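Local coordinates for baculoviral IAP repeat-containing protein 2 (Homo sapiens, PDB 3M1D), which probably acts as an inhibitor of apoptosis in TNF-receptor signalling, its zinc-binding BIR1 domain being associated with recruitment of the protein by TRAF2, at residues A[17-22]-A[38-43]; A[26-31]-A[57-62]; A[34-39]-A[64-69]; A[47-52]-A[74-79]. One frame throughout, in Å; residues are numbered along the deposited sequence.

Contact 1 (A[17-22]-A[38-43]); sequences STYSTF and FYYTGV
Tyr40 N donates an almost straight hydrogen bond (177°) to Thr18 OG1, 2.9 Å away, and Tyr19 OH gives a second, shorter one of 2.6 Å to Phe38 O. Thr18 OG1 also bonds to Arg15 O in the helix before it, so one hydroxyl joins the end of helix 9-17 to strand 38-40, whereas the phenol of Tyr19 comes to its acceptor from above the carbonyl plane. A Thr18 chi1 of 69° sets OG1 between its own N and carbonyl carbon, turned to the strand. In the BIR fold this strand is an outer one of the small antiparallel sheet, and the turn after the first helix covers it. Tyr40 is the main apolar partner: its CB sits over one face of the Tyr19 ring, a CH-pi contact with 4.0 Å to the centroid. Its own ring receives the edge of Phe22, T-shaped, with the planes at 88° and CD1 of Phe22 3.5 Å from Tyr40 CD1. Thr21 OG1 lies in the plane of the Tyr40 ring, 3.4 Å from CE2, while Gly42 N lies over the face opposite Phe22. The phenol oxygen of Tyr40 bonds onward to Asn44 O.

Contact 2 (A[26-31]-A[57-62]); sequences VPVSER and DNWKLG
Val28 and Trp59 meet through apolar groups, with Val26 and Pro27 beside them. CG2 of Val28 comes obliquely to the indole, near its CG and CD2, and is 3.9 Å from Trp59 CB. With CG1 at chi1 -54°, opposite the carbonyl carbon, that branch reaches Lys60 O at 3.6 Å and the other methyl is left facing the indole. Val26 adds its CG1 to the same tryptophan methylene, so that Trp59 CB is touched by two valines.

Pro27 packs against backbone as much as against side chain. Its CD approaches Trp59 O to 3.5 Å, and its CB rests near the CB of Leu61 at 4.1 Å; CD1 of the leucine stays near Pro27 O.

Polar linkage between the two segments is carried by a single ordered water, which donates to Pro27 O at 2.6 Å and accepts from Gly62 N at 2.9 Å, bridging backbone groups that lie too far apart to bond directly. Within 57-62, Lys60 NZ bonds to Asn58 OD1. The amides of Asn58 and Trp59 are both taken by the carboxylate of Asp45, and the indole also receives Lys68 in a cation-pi contact, which together with the valines would hold its rotation.

Taken as a whole, this joins two irregular stretches of the BIR domain: the one leading into helix 30-35, where Ser29 is the N-cap, and the one linking the last sheet strand to helix 65-72.

Contact 3 (A[34-39]-A[64-69]); sequences ARAGFY and SPIQKH. With ZN (zinc ion), chain C.
Pro65 and Ala36 meet through their CB atoms, 3.5 Å apart, where 64-69 enters its helix. Ser64, just before, is the N-cap: its OG accepts from Gln67 N and so ties off the first turn. The proline also offers its backbone O, which lies at the edge of the Phe38 ring and in its plane, 3.6 Å from CE2. One residue on, Ile66 brings CG1 to the same methyl, again 3.5 Å from Ala36 CB, so the alanine is touched by two consecutive residues of the helix.

His69 does the polar work. With CG anti to its backbone N (chi1 -160°), the imidazole extends toward Ala36, whose O accepts from ND1 at 2.8 Å; the acceptor lies in the ring plane, although the N-H itself is bent to 136°. The other nitrogen, NE2, binds zinc at 2.2 Å. The bond at ND1 therefore fixes the rotation of a metal ligand and would probably make NE2 the more electron-rich. Phe38 CZ covers one imidazole face, the two planes being inclined at 38°.

Around this core, the turn with the Schellman motif at Gly37 connects helix 30-35 to strand 38-40, whose neighbour is strand 47-49. Helix 65-72 packs across that turn, while Ile79 and Leu82 of helix 77-83 close over His69 and Ile66 respectively.

Contact 4 (A[47-52]-A[74-79]); sequences VKCFCC and PSCSFI. With ZN (zinc ion), chain C.
Phe50 turns the edge of its ring to the face of Phe78, a T-shaped pair with the planes at 79° and the centroids 4.9 Å apart. CE2 and CZ of Phe50 do the touching, near CG and CD1 of Phe78, and the contact is offset toward the rim. Phe50 reaches it because a chi1 of 79° folds the ring back over its own backbone, toward the start of helix 77-83.

Cys51 packs between Phe78 and the zinc ligand Cys76: its CB lies 3.6 Å from Phe78 CB and also 3.6 Å from Cys76 SG, and its SG takes a weak hydrogen bond from Phe78 N. It is not itself a ligand.

The remaining cysteines converge on zinc from both segments: Cys49 SG at 2.4 Å, Cys52 SG at 2.3 Å and Cys76 SG at 2.3 Å, with His69 completing the site. Cys49 SG also accepts from the amides of Cys51 and Cys52, the latter at 3.5 Å, as in the knuckle of a CxxC zinc site. Cys76, the N-cap of its helix, accepts from Ile79 N in an almost straight bond of 175°. Such N-H donors would be expected to ease the negative charge that the thiolates gather round the metal.

Strand 47-49 lies in the middle of the sheet, bonded to 38-40 and to 55-56, and runs straight into the knuckle; helix 77-83 follows Cys76 and sets Ile79 against His69 of helix 65-72.

Overall arrangement
The four contacts illustrate how a small domain is organised round one metal. Contacts 3 and 4, with centres 8 Å apart, share the zinc: the first supplies the histidine and the second the three cysteines, and Gly37 O lies 2.9 Å from Phe50 N between them. Contact 1 shares Phe38 and Tyr39 with contact 3, so strand 38-40 serves both; the side chain of Phe38 is about 6 Å from the zinc. Contact 2 lies farthest from contact 4, about 18 Å between centres, yet Trp59 CZ2 still touches Val47 CG2 at 3.6 Å.

Contact 1 (A[17-22]-A[38-43])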
loop_
_atom_site.group_PDB
_atom_site.type_symbol
_atom_site.label_atom_id
_atom_site.label_comp_id
_atom_site.label_asym_id
_atom_site.label_seq_id
_atom_site.Cartn_x
_atom_site.Cartn_y
_atom_site.Cartn_z
ATOM N N SER A 17 -4.933 9.958 -1.677
ATOM C CA SER A 17 -5.411 10.684 -2.846
ATOM C C SER A 17 -5.169 9.941 -4.156
ATOM O O SER A 17 -5.909 10.138 -5.114
ATOM C CB SER A 17 -4.772 12.071 -2.936
ATOM O OG SER A 17 -3.505 11.974 -3.555
ATOM N N THR A 18 -4.142 9.097 -4.223
ATOM C CA THR A 18 -3.843 8.431 -5.489
ATOM C C THR A 18 -4.877 7.353 -5.827
ATOM O O THR A 18 -4.902 6.836 -6.942
ATOM C CB THR A 18 -2.413 7.799 -5.545
ATOM O OG1 THR A 18 -2.337 6.677 -4.658
ATOM C CG2 THR A 18 -1.319 8.826 -5.202
ATOM N N TYR A 19 -5.720 7.005 -4.863
ATOM C CA TYR A 19 -6.692 5.943 -5.085
ATOM C C TYR A 19 -7.993 6.450 -5.711
ATOM O O TYR A 19 -8.937 5.686 -5.895
ATOM C CB TYR A 19 -6.935 5.148 -3.796
ATOM C CG TYR A 19 -5.717 4.333 -3.385
ATOM C CD1 TYR A 19 -5.557 3.014 -3.814
ATOM C CD2 TYR A 19 -4.710 4.895 -2.596
ATOM C CE1 TYR A 19 -4.440 2.271 -3.450
ATOM C CE2 TYR A 19 -3.596 4.159 -2.226
ATOM C CZ TYR A 19 -3.461 2.859 -2.657
ATOM O OH TYR A 19 -2.343 2.133 -2.299
ATOM N N SER A 20 -8.024 7.729 -6.082
ATOM C CA SER A 20 -9.225 8.307 -6.692
ATOM C C SER A 20 -9.693 7.512 -7.923
ATOM O O SER A 20 -10.896 7.406 -8.183
ATOM C CB SER A 20 -9.017 9.788 -7.033
ATOM O OG SER A 20 -7.941 9.966 -7.946
ATOM N N THR A 21 -8.742 6.936 -8.651
ATOM C CA THR A 21 -9.037 6.142 -9.843
ATOM C C THR A 21 -8.958 4.631 -9.608
ATOM O O THR A 21 -9.086 3.854 -10.551
ATOM C CB THR A 21 -8.063 6.480 -10.995
ATOM O OG1 THR A 21 -6.717 6.465 -10.500
ATOM C CG2 THR A 21 -8.366 7.863 -11.598
ATOM N N PHE A 22 -8.728 4.213 -8.365
ATOM C CA PHE A 22 -8.628 2.784 -8.044
ATOM C C PHE A 22 -9.894 2.074 -8.540
ATOM O O PHE A 22 -10.994 2.597 -8.382
ATOM C CB PHE A 22 -8.450 2.594 -6.532
ATOM C CG PHE A 22 -7.779 1.290 -6.140
ATOM C CD1 PHE A 22 -6.517 0.960 -6.625
ATOM C CD2 PHE A 22 -8.399 0.410 -5.261
ATOM C CE1 PHE A 22 -5.892 -0.228 -6.248
ATOM C CE2 PHE A 22 -7.780 -0.782 -4.886
ATOM C CZ PHE A 22 -6.526 -1.096 -5.378
ATOM N N PHE A 38 1.462 2.025 0.638
ATOM C CA PHE A 38 1.294 1.841 -0.802
ATOM C C PHE A 38 0.510 2.958 -1.466
ATOM O O PHE A 38 -0.515 3.377 -0.958
ATOM C CB PHE A 38 0.604 0.502 -1.081
ATOM C CG PHE A 38 1.429 -0.698 -0.707
ATOM C CD1 PHE A 38 2.531 -1.059 -1.465
ATOM C CD2 PHE A 38 1.091 -1.473 0.391
ATOM C CE1 PHE A 38 3.294 -2.168 -1.137
ATOM C CE2 PHE A 38 1.846 -2.588 0.728
ATOM C CZ PHE A 38 2.953 -2.936 -0.036
ATOM N N TYR A 39 0.982 3.429 -2.616
ATOM C CA TYR A 39 0.173 4.322 -3.435
ATOM C C TYR A 39 -0.220 3.596 -4.726
ATOM O O TYR A 39 0.355 2.559 -5.081
ATOM C CB TYR A 39 0.903 5.639 -3.738
ATOM C CG TYR A 39 2.175 5.476 -4.553
ATOM C CD1 TYR A 39 2.127 5.359 -5.940
ATOM C CD2 TYR A 39 3.418 5.452 -3.938
ATOM C CE1 TYR A 39 3.287 5.208 -6.694
ATOM C CE2 TYR A 39 4.587 5.299 -4.679
ATOM C CZ TYR A 39 4.515 5.184 -6.054
ATOM O OH TYR A 39 5.662 5.032 -6.791
ATOM N N TYR A 40 -1.205 4.140 -5.422
ATOM C CA TYR A 40 -1.768 3.449 -6.572
ATOM C C TYR A 40 -0.995 3.869 -7.806
ATOM O O TYR A 40 -0.799 5.049 -8.009
ATOM C CB TYR A 40 -3.244 3.818 -6.734
ATOM C CG TYR A 40 -3.889 3.213 -7.961
ATOM C CD1 TYR A 40 -3.593 1.912 -8.361
ATOM C CD2 TYR A 40 -4.802 3.936 -8.708
ATOM C CE1 TYR A 40 -4.178 1.360 -9.485
ATOM C CE2 TYR A 40 -5.404 3.393 -9.816
ATOM C CZ TYR A 40 -5.094 2.112 -10.202
ATOM O OH TYR A 40 -5.703 1.589 -11.306
ATOM N N THR A 41 -0.567 2.901 -8.614
ATOM C CA THR A 41 0.219 3.169 -9.812
ATOM C C THR A 41 -0.610 3.671 -10.988
ATOM O O THR A 41 -0.058 4.235 -11.934
ATOM C CB THR A 41 0.947 1.922 -10.301
ATOM O OG1 THR A 41 -0.016 0.928 -10.693
ATOM C CG2 THR A 41 1.883 1.379 -9.211
ATOM N N GLY A 42 -1.921 3.457 -10.933
ATOM C CA GLY A 42 -2.804 3.848 -12.022
ATOM C C GLY A 42 -3.007 2.701 -12.993
ATOM O O GLY A 42 -3.700 2.839 -13.999
ATOM N N VAL A 43 -2.395 1.562 -12.687
ATOM C CA VAL A 43 -2.516 0.374 -13.517
ATOM C C VAL A 43 -3.191 -0.771 -12.755
ATOM O O VAL A 43 -2.736 -1.166 -11.679
ATOM C CB VAL A 43 -1.130 -0.092 -14.035
ATOM C CG1 VAL A 43 -1.220 -1.470 -14.686
ATOM C CG2 VAL A 43 -0.563 0.935 -15.026
#

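Contact 2 (A[26-31]-A[57-62])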
loop_
_atom_site.group_PDB
_atom_site.type_symbol
_atom_site.label_atom_id
_atom_site.label_comp_id
_atom_site.label_asym_id
_atom_site.label_seq_id
_atom_site.Cartn_x
_atom_site.Cartn_y
_atom_site.Cartn_z
ATOM N N VAL A 26 -11.999 -4.019 -6.235
ATOM C CA VAL A 26 -10.872 -4.562 -5.482
ATOM C C VAL A 26 -11.240 -4.833 -4.021
ATOM O O VAL A 26 -11.771 -3.965 -3.336
ATOM C CB VAL A 26 -9.635 -3.660 -5.588
ATOM C CG1 VAL A 26 -8.474 -4.258 -4.801
ATOM C CG2 VAL A 26 -9.260 -3.479 -7.062
ATOM N N PRO A 27 -10.968 -6.057 -3.551
ATOM C CA PRO A 27 -11.443 -6.556 -2.256
ATOM C C PRO A 27 -10.561 -6.163 -1.077
ATOM O O PRO A 27 -10.576 -6.863 -0.072
ATOM C CB PRO A 27 -11.392 -8.083 -2.420
ATOM C CG PRO A 27 -10.830 -8.348 -3.796
ATOM C CD PRO A 27 -10.231 -7.086 -4.297
ATOM N N VAL A 28 -9.790 -5.093 -1.204
ATOM C CA VAL A 28 -9.043 -4.569 -0.069
ATOM C C VAL A 28 -9.227 -3.054 -0.034
ATOM O O VAL A 28 -9.281 -2.412 -1.080
ATOM C CB VAL A 28 -7.542 -4.949 -0.119
ATOM C CG1 VAL A 28 -7.368 -6.468 -0.262
ATOM C CG2 VAL A 28 -6.837 -4.211 -1.236
ATOM N N SER A 29 -9.354 -2.487 1.161
ATOM C CA SER A 29 -9.606 -1.059 1.285
ATOM C C SER A 29 -8.397 -0.215 0.879
ATOM O O SER A 29 -7.243 -0.596 1.096
ATOM C CB SER A 29 -10.075 -0.687 2.694
ATOM O OG SER A 29 -8.993 -0.584 3.595
ATOM N N GLU A 30 -8.696 0.925 0.270
ATOM C CA GLU A 30 -7.684 1.882 -0.149
ATOM C C GLU A 30 -6.983 2.485 1.061
ATOM O O GLU A 30 -5.784 2.745 1.015
ATOM C CB GLU A 30 -8.316 2.991 -0.986
ATOM C CG GLU A 30 -8.754 2.553 -2.361
ATOM C CD GLU A 30 -10.241 2.335 -2.448
ATOM O OE1 GLU A 30 -10.807 1.694 -1.531
ATOM O OE2 GLU A 30 -10.840 2.819 -3.435
ATOM N N ARG A 31 -7.730 2.703 2.140
ATOM C CA ARG A 31 -7.137 3.236 3.356
ATOM C C ARG A 31 -6.091 2.280 3.909
ATOM O O ARG A 31 -5.021 2.707 4.320
ATOM C CB ARG A 31 -8.198 3.520 4.416
ATOM C CG ARG A 31 -9.276 4.492 3.964
ATOM C CD ARG A 31 -10.021 5.073 5.161
ATOM N NE ARG A 31 -11.430 5.339 4.875
ATOM C CZ ARG A 31 -12.406 4.443 5.010
ATOM N NH1 ARG A 31 -12.132 3.209 5.421
ATOM N NH2 ARG A 31 -13.661 4.779 4.730
ATOM N N ASP A 57 -0.022 -6.470 -6.797
ATOM C CA ASP A 57 -1.316 -6.391 -7.469
ATOM C C ASP A 57 -2.111 -7.676 -7.239
ATOM O O ASP A 57 -1.741 -8.498 -6.400
ATOM C CB ASP A 57 -1.156 -6.078 -8.969
ATOM C CG ASP A 57 -0.580 -7.245 -9.764
ATOM O OD1 ASP A 57 -0.259 -8.299 -9.176
ATOM O OD2 ASP A 57 -0.451 -7.110 -10.996
ATOM N N ASN A 58 -3.193 -7.841 -7.991
ATOM C CA ASN A 58 -4.053 -9.007 -7.856
ATOM C C ASN A 58 -4.424 -9.251 -6.392
ATOM O O ASN A 58 -4.228 -10.346 -5.872
ATOM C CB ASN A 58 -3.366 -10.242 -8.443
ATOM C CG ASN A 58 -4.334 -11.396 -8.670
ATOM O OD1 ASN A 58 -5.536 -11.190 -8.804
ATOM N ND2 ASN A 58 -3.809 -12.614 -8.700
ATOM N N TRP A 59 -4.936 -8.206 -5.741
ATOM C CA TRP A 59 -5.348 -8.254 -4.342
ATOM C C TRP A 59 -6.552 -9.176 -4.152
ATOM O O TRP A 59 -7.507 -9.125 -4.930
ATOM C CB TRP A 59 -5.670 -6.838 -3.846
ATOM C CG TRP A 59 -4.434 -5.994 -3.741
ATOM C CD1 TRP A 59 -3.951 -5.121 -4.677
ATOM C CD2 TRP A 59 -3.497 -5.984 -2.658
ATOM N NE1 TRP A 59 -2.773 -4.556 -4.232
ATOM C CE2 TRP A 59 -2.473 -5.072 -2.998
ATOM C CE3 TRP A 59 -3.425 -6.651 -1.430
ATOM C CZ2 TRP A 59 -1.400 -4.812 -2.155
ATOM C CZ3 TRP A 59 -2.353 -6.394 -0.599
ATOM C CH2 TRP A 59 -1.360 -5.480 -0.959
ATOM N N LYS A 60 -6.488 -10.021 -3.123
ATOM C CA LYS A 60 -7.542 -10.988 -2.831
ATOM C C LYS A 60 -8.257 -10.644 -1.536
ATOM O O LYS A 60 -7.681 -10.026 -0.641
ATOM C CB LYS A 60 -6.967 -12.402 -2.701
ATOM C CG LYS A 60 -6.217 -12.913 -3.916
ATOM C CD LYS A 60 -7.117 -12.966 -5.138
ATOM C CE LYS A 60 -6.507 -13.848 -6.223
ATOM N NZ LYS A 60 -7.157 -13.611 -7.549
ATOM N N LEU A 61 -9.514 -11.063 -1.428
ATOM C CA LEU A 61 -10.267 -10.869 -0.195
ATOM C C LEU A 61 -9.464 -11.367 1.006
ATOM O O LEU A 61 -8.973 -12.495 1.005
ATOM C CB LEU A 61 -11.585 -11.626 -0.285
ATOM C CG LEU A 61 -12.592 -11.460 0.843
ATOM C CD1 LEU A 61 -12.925 -10.004 1.047
ATOM C CD2 LEU A 61 -13.849 -12.265 0.503
ATOM N N GLY A 62 -9.320 -10.526 2.025
ATOM C CA GLY A 62 -8.639 -10.926 3.247
ATOM C C GLY A 62 -7.140 -10.674 3.237
ATOM O O GLY A 62 -6.465 -10.874 4.246
HETATM O O HOH W 1 -10.151 -7.768 2.303
#

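Contact 3 (A[34-39]-A[64-69])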
loop_
_atom_site.group_PDB
_atom_site.type_symbol
_atom_site.label_atom_id
_atom_site.label_comp_id
_atom_site.label_asym_id
_atom_site.label_seq_id
_atom_site.Cartn_x
_atom_site.Cartn_y
_atom_site.Cartn_z
ATOM N N ALA A 34 -2.979 2.440 1.681
ATOM C CA ALA A 34 -2.235 3.675 1.900
ATOM C C ALA A 34 -1.523 3.676 3.251
ATOM O O ALA A 34 -0.379 4.144 3.368
ATOM C CB ALA A 34 -3.168 4.891 1.776
ATOM N N ARG A 35 -2.197 3.150 4.269
ATOM C CA ARG A 35 -1.603 3.023 5.593
ATOM C C ARG A 35 -0.405 2.084 5.578
ATOM O O ARG A 35 0.537 2.272 6.343
ATOM C CB ARG A 35 -2.632 2.518 6.615
ATOM C CG ARG A 35 -3.774 3.483 6.870
ATOM C CD ARG A 35 -4.776 2.927 7.884
ATOM N NE ARG A 35 -5.999 3.727 7.924
ATOM C CZ ARG A 35 -7.099 3.382 8.587
ATOM N NH1 ARG A 35 -7.134 2.245 9.271
ATOM N NH2 ARG A 35 -8.168 4.174 8.565
ATOM N N ALA A 36 -0.448 1.066 4.721
ATOM C CA ALA A 36 0.671 0.124 4.620
ATOM C C ALA A 36 1.825 0.672 3.772
ATOM O O ALA A 36 2.806 -0.024 3.536
ATOM C CB ALA A 36 0.204 -1.230 4.096
ATOM N N GLY A 37 1.697 1.923 3.337
ATOM C CA GLY A 37 2.755 2.608 2.607
ATOM C C GLY A 37 2.577 2.579 1.106
ATOM O O GLY A 37 3.433 3.058 0.367
ATOM N N PHE A 38 1.462 2.025 0.638
ATOM C CA PHE A 38 1.294 1.841 -0.802
ATOM C C PHE A 38 0.510 2.958 -1.466
ATOM O O PHE A 38 -0.515 3.377 -0.958
ATOM C CB PHE A 38 0.604 0.502 -1.081
ATOM C CG PHE A 38 1.429 -0.698 -0.707
ATOM C CD1 PHE A 38 2.531 -1.059 -1.465
ATOM C CD2 PHE A 38 1.091 -1.473 0.391
ATOM C CE1 PHE A 38 3.294 -2.168 -1.137
ATOM C CE2 PHE A 38 1.846 -2.588 0.728
ATOM C CZ PHE A 38 2.953 -2.936 -0.036
ATOM N N TYR A 39 0.982 3.429 -2.616
ATOM C CA TYR A 39 0.173 4.322 -3.435
ATOM C C TYR A 39 -0.220 3.596 -4.726
ATOM O O TYR A 39 0.355 2.559 -5.081
ATOM C CB TYR A 39 0.903 5.639 -3.738
ATOM C CG TYR A 39 2.175 5.476 -4.553
ATOM C CD1 TYR A 39 2.127 5.359 -5.940
ATOM C CD2 TYR A 39 3.418 5.452 -3.938
ATOM C CE1 TYR A 39 3.287 5.208 -6.694
ATOM C CE2 TYR A 39 4.587 5.299 -4.679
ATOM C CZ TYR A 39 4.515 5.184 -6.054
ATOM O OH TYR A 39 5.662 5.032 -6.791
ATOM N N SER A 64 -3.689 -8.938 3.645
ATOM C CA SER A 64 -3.213 -7.865 4.503
ATOM C C SER A 64 -2.051 -7.125 3.844
ATOM O O SER A 64 -0.989 -7.699 3.660
ATOM C CB SER A 64 -2.753 -8.423 5.839
ATOM O OG SER A 64 -1.952 -7.459 6.498
ATOM N N PRO A 65 -2.256 -5.854 3.479
ATOM C CA PRO A 65 -1.159 -5.120 2.839
ATOM C C PRO A 65 0.065 -5.015 3.747
ATOM O O PRO A 65 1.188 -5.124 3.265
ATOM C CB PRO A 65 -1.769 -3.740 2.578
ATOM C CG PRO A 65 -3.231 -4.014 2.409
ATOM C CD PRO A 65 -3.530 -5.115 3.410
ATOM N N ILE A 66 -0.145 -4.841 5.047
ATOM C CA ILE A 66 0.981 -4.751 5.970
ATOM C C ILE A 66 1.736 -6.071 6.088
ATOM O O ILE A 66 2.974 -6.084 6.090
ATOM C CB ILE A 66 0.549 -4.236 7.346
ATOM C CG1 ILE A 66 0.255 -2.745 7.256
ATOM C CG2 ILE A 66 1.630 -4.519 8.382
ATOM C CD1 ILE A 66 -0.317 -2.146 8.526
ATOM N N GLN A 67 1.002 -7.182 6.149
ATOM C CA GLN A 67 1.642 -8.497 6.204
ATOM C C GLN A 67 2.382 -8.832 4.925
ATOM O O GLN A 67 3.496 -9.347 4.969
ATOM C CB GLN A 67 0.627 -9.614 6.455
ATOM C CG GLN A 67 0.349 -9.904 7.909
ATOM C CD GLN A 67 -0.384 -11.221 8.099
ATOM O OE1 GLN A 67 -0.506 -12.022 7.166
ATOM N NE2 GLN A 67 -0.860 -11.459 9.314
ATOM N N LYS A 68 1.743 -8.600 3.783
ATOM C CA LYS A 68 2.414 -8.888 2.520
ATOM C C LYS A 68 3.704 -8.079 2.460
ATOM O O LYS A 68 4.748 -8.582 2.067
ATOM C CB LYS A 68 1.525 -8.551 1.315
ATOM C CG LYS A 68 0.528 -9.649 0.962
ATOM C CD LYS A 68 0.017 -9.484 -0.468
ATOM C CE LYS A 68 -0.884 -10.640 -0.894
ATOM N NZ LYS A 68 -1.356 -10.466 -2.317
ATOM N N HIS A 69 3.607 -6.826 2.879
ATOM C CA HIS A 69 4.726 -5.893 2.852
ATOM C C HIS A 69 5.889 -6.381 3.727
ATOM O O HIS A 69 7.033 -6.438 3.272
ATOM C CB HIS A 69 4.234 -4.536 3.346
ATOM C CG HIS A 69 5.103 -3.389 2.949
ATOM N ND1 HIS A 69 4.654 -2.086 2.951
ATOM C CD2 HIS A 69 6.389 -3.345 2.527
ATOM C CE1 HIS A 69 5.626 -1.288 2.551
ATOM N NE2 HIS A 69 6.687 -2.027 2.284
HETATM ZN ZN ZN C . 8.202 -0.552 1.614
#

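Contact 4 (A[47-52]-A[74-79])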
loop_
_atom_site.group_PDB
_atom_site.type_symbol
_atom_site.label_atom_id
_atom_site.label_comp_id
_atom_site.label_asym_id
_atom_site.label_seq_id
_atom_site.Cartn_x
_atom_site.Cartn_y
_atom_site.Cartn_z
ATOM N N VAL A 47 -0.143 -1.527 -6.771
ATOM C CA VAL A 47 0.245 -0.463 -5.877
ATOM C C VAL A 47 1.744 -0.588 -5.583
ATOM O O VAL A 47 2.339 -1.636 -5.801
ATOM C CB VAL A 47 -0.579 -0.535 -4.571
ATOM C CG1 VAL A 47 -2.067 -0.428 -4.886
ATOM C CG2 VAL A 47 -0.296 -1.848 -3.853
ATOM N N LYS A 48 2.345 0.483 -5.079
ATOM C CA LYS A 48 3.785 0.537 -4.913
ATOM C C LYS A 48 4.102 1.213 -3.580
ATOM O O LYS A 48 3.461 2.194 -3.215
ATOM C CB LYS A 48 4.377 1.312 -6.101
ATOM C CG LYS A 48 5.894 1.295 -6.252
ATOM C CD LYS A 48 6.279 1.874 -7.630
ATOM C CE LYS A 48 7.761 2.201 -7.739
ATOM N NZ LYS A 48 8.026 3.199 -8.830
ATOM N N CYS A 49 5.067 0.679 -2.832
ATOM C CA CYS A 49 5.458 1.322 -1.578
ATOM C C CYS A 49 6.244 2.591 -1.854
ATOM O O CYS A 49 7.180 2.592 -2.659
ATOM C CB CYS A 49 6.292 0.391 -0.700
ATOM S SG CYS A 49 6.827 1.191 0.839
ATOM N N PHE A 50 5.847 3.675 -1.198
ATOM C CA PHE A 50 6.518 4.955 -1.352
ATOM C C PHE A 50 7.949 4.899 -0.817
ATOM O O PHE A 50 8.796 5.700 -1.212
ATOM C CB PHE A 50 5.725 6.078 -0.657
ATOM C CG PHE A 50 5.914 6.133 0.843
ATOM C CD1 PHE A 50 6.380 7.289 1.450
ATOM C CD2 PHE A 50 5.597 5.045 1.642
ATOM C CE1 PHE A 50 6.549 7.358 2.830
ATOM C CE2 PHE A 50 5.747 5.105 3.019
ATOM C CZ PHE A 50 6.239 6.267 3.611
ATOM N N CYS A 51 8.223 3.944 0.068
ATOM C CA CYS A 51 9.536 3.860 0.701
ATOM C C CYS A 51 10.511 2.945 -0.027
ATOM O O CYS A 51 11.646 3.332 -0.290
ATOM C CB CYS A 51 9.422 3.404 2.159
ATOM S SG CYS A 51 11.026 3.268 3.004
ATOM N N CYS A 52 10.074 1.730 -0.344
ATOM C CA CYS A 52 10.983 0.740 -0.917
ATOM C C CYS A 52 10.654 0.362 -2.355
ATOM O O CYS A 52 11.428 -0.337 -2.995
ATOM C CB CYS A 52 11.021 -0.521 -0.056
ATOM S SG CYS A 52 9.456 -1.519 -0.090
ATOM N N PRO A 74 11.111 -6.997 4.027
ATOM C CA PRO A 74 11.291 -6.645 5.441
ATOM C C PRO A 74 12.269 -5.490 5.660
ATOM O O PRO A 74 12.223 -4.863 6.721
ATOM C CB PRO A 74 11.887 -7.921 6.062
ATOM C CG PRO A 74 11.882 -8.962 4.999
ATOM C CD PRO A 74 11.730 -8.290 3.685
ATOM N N SER A 75 13.141 -5.209 4.688
ATOM C CA SER A 75 14.193 -4.206 4.892
ATOM C C SER A 75 13.701 -2.773 4.696
ATOM O O SER A 75 14.426 -1.815 4.962
ATOM C CB SER A 75 15.412 -4.489 4.012
ATOM O OG SER A 75 15.110 -4.335 2.638
ATOM N N CYS A 76 12.457 -2.638 4.248
ATOM C CA CYS A 76 11.818 -1.329 4.127
ATOM C C CYS A 76 11.752 -0.636 5.480
ATOM O O CYS A 76 11.104 -1.138 6.401
ATOM C CB CYS A 76 10.400 -1.484 3.567
ATOM S SG CYS A 76 9.458 0.055 3.498
ATOM N N SER A 77 12.407 0.518 5.599
ATOM C CA SER A 77 12.407 1.271 6.853
ATOM C C SER A 77 10.995 1.652 7.277
ATOM O O SER A 77 10.677 1.657 8.464
ATOM C CB SER A 77 13.247 2.549 6.737
ATOM O OG SER A 77 14.594 2.248 6.459
ATOM N N PHE A 78 10.148 2.005 6.317
ATOM C CA PHE A 78 8.795 2.386 6.679
ATOM C C PHE A 78 8.060 1.214 7.337
ATOM O O PHE A 78 7.563 1.335 8.456
ATOM C CB PHE A 78 7.998 2.896 5.478
ATOM C CG PHE A 78 6.540 3.091 5.776
ATOM C CD1 PHE A 78 6.096 4.242 6.410
ATOM C CD2 PHE A 78 5.616 2.109 5.458
ATOM C CE1 PHE A 78 4.748 4.425 6.704
ATOM C CE2 PHE A 78 4.267 2.285 5.750
ATOM C CZ PHE A 78 3.836 3.443 6.377
ATOM N N ILE A 79 7.985 0.081 6.644
ATOM C CA ILE A 79 7.262 -1.063 7.191
ATOM C C ILE A 79 7.841 -1.507 8.546
ATOM O O ILE A 79 7.095 -1.962 9.408
ATOM C CB ILE A 79 7.156 -2.260 6.199
ATOM C CG1 ILE A 79 5.894 -3.085 6.495
ATOM C CG2 ILE A 79 8.388 -3.149 6.259
ATOM C CD1 ILE A 79 4.585 -2.288 6.383
HETATM ZN ZN ZN C . 8.202 -0.552 1.614
#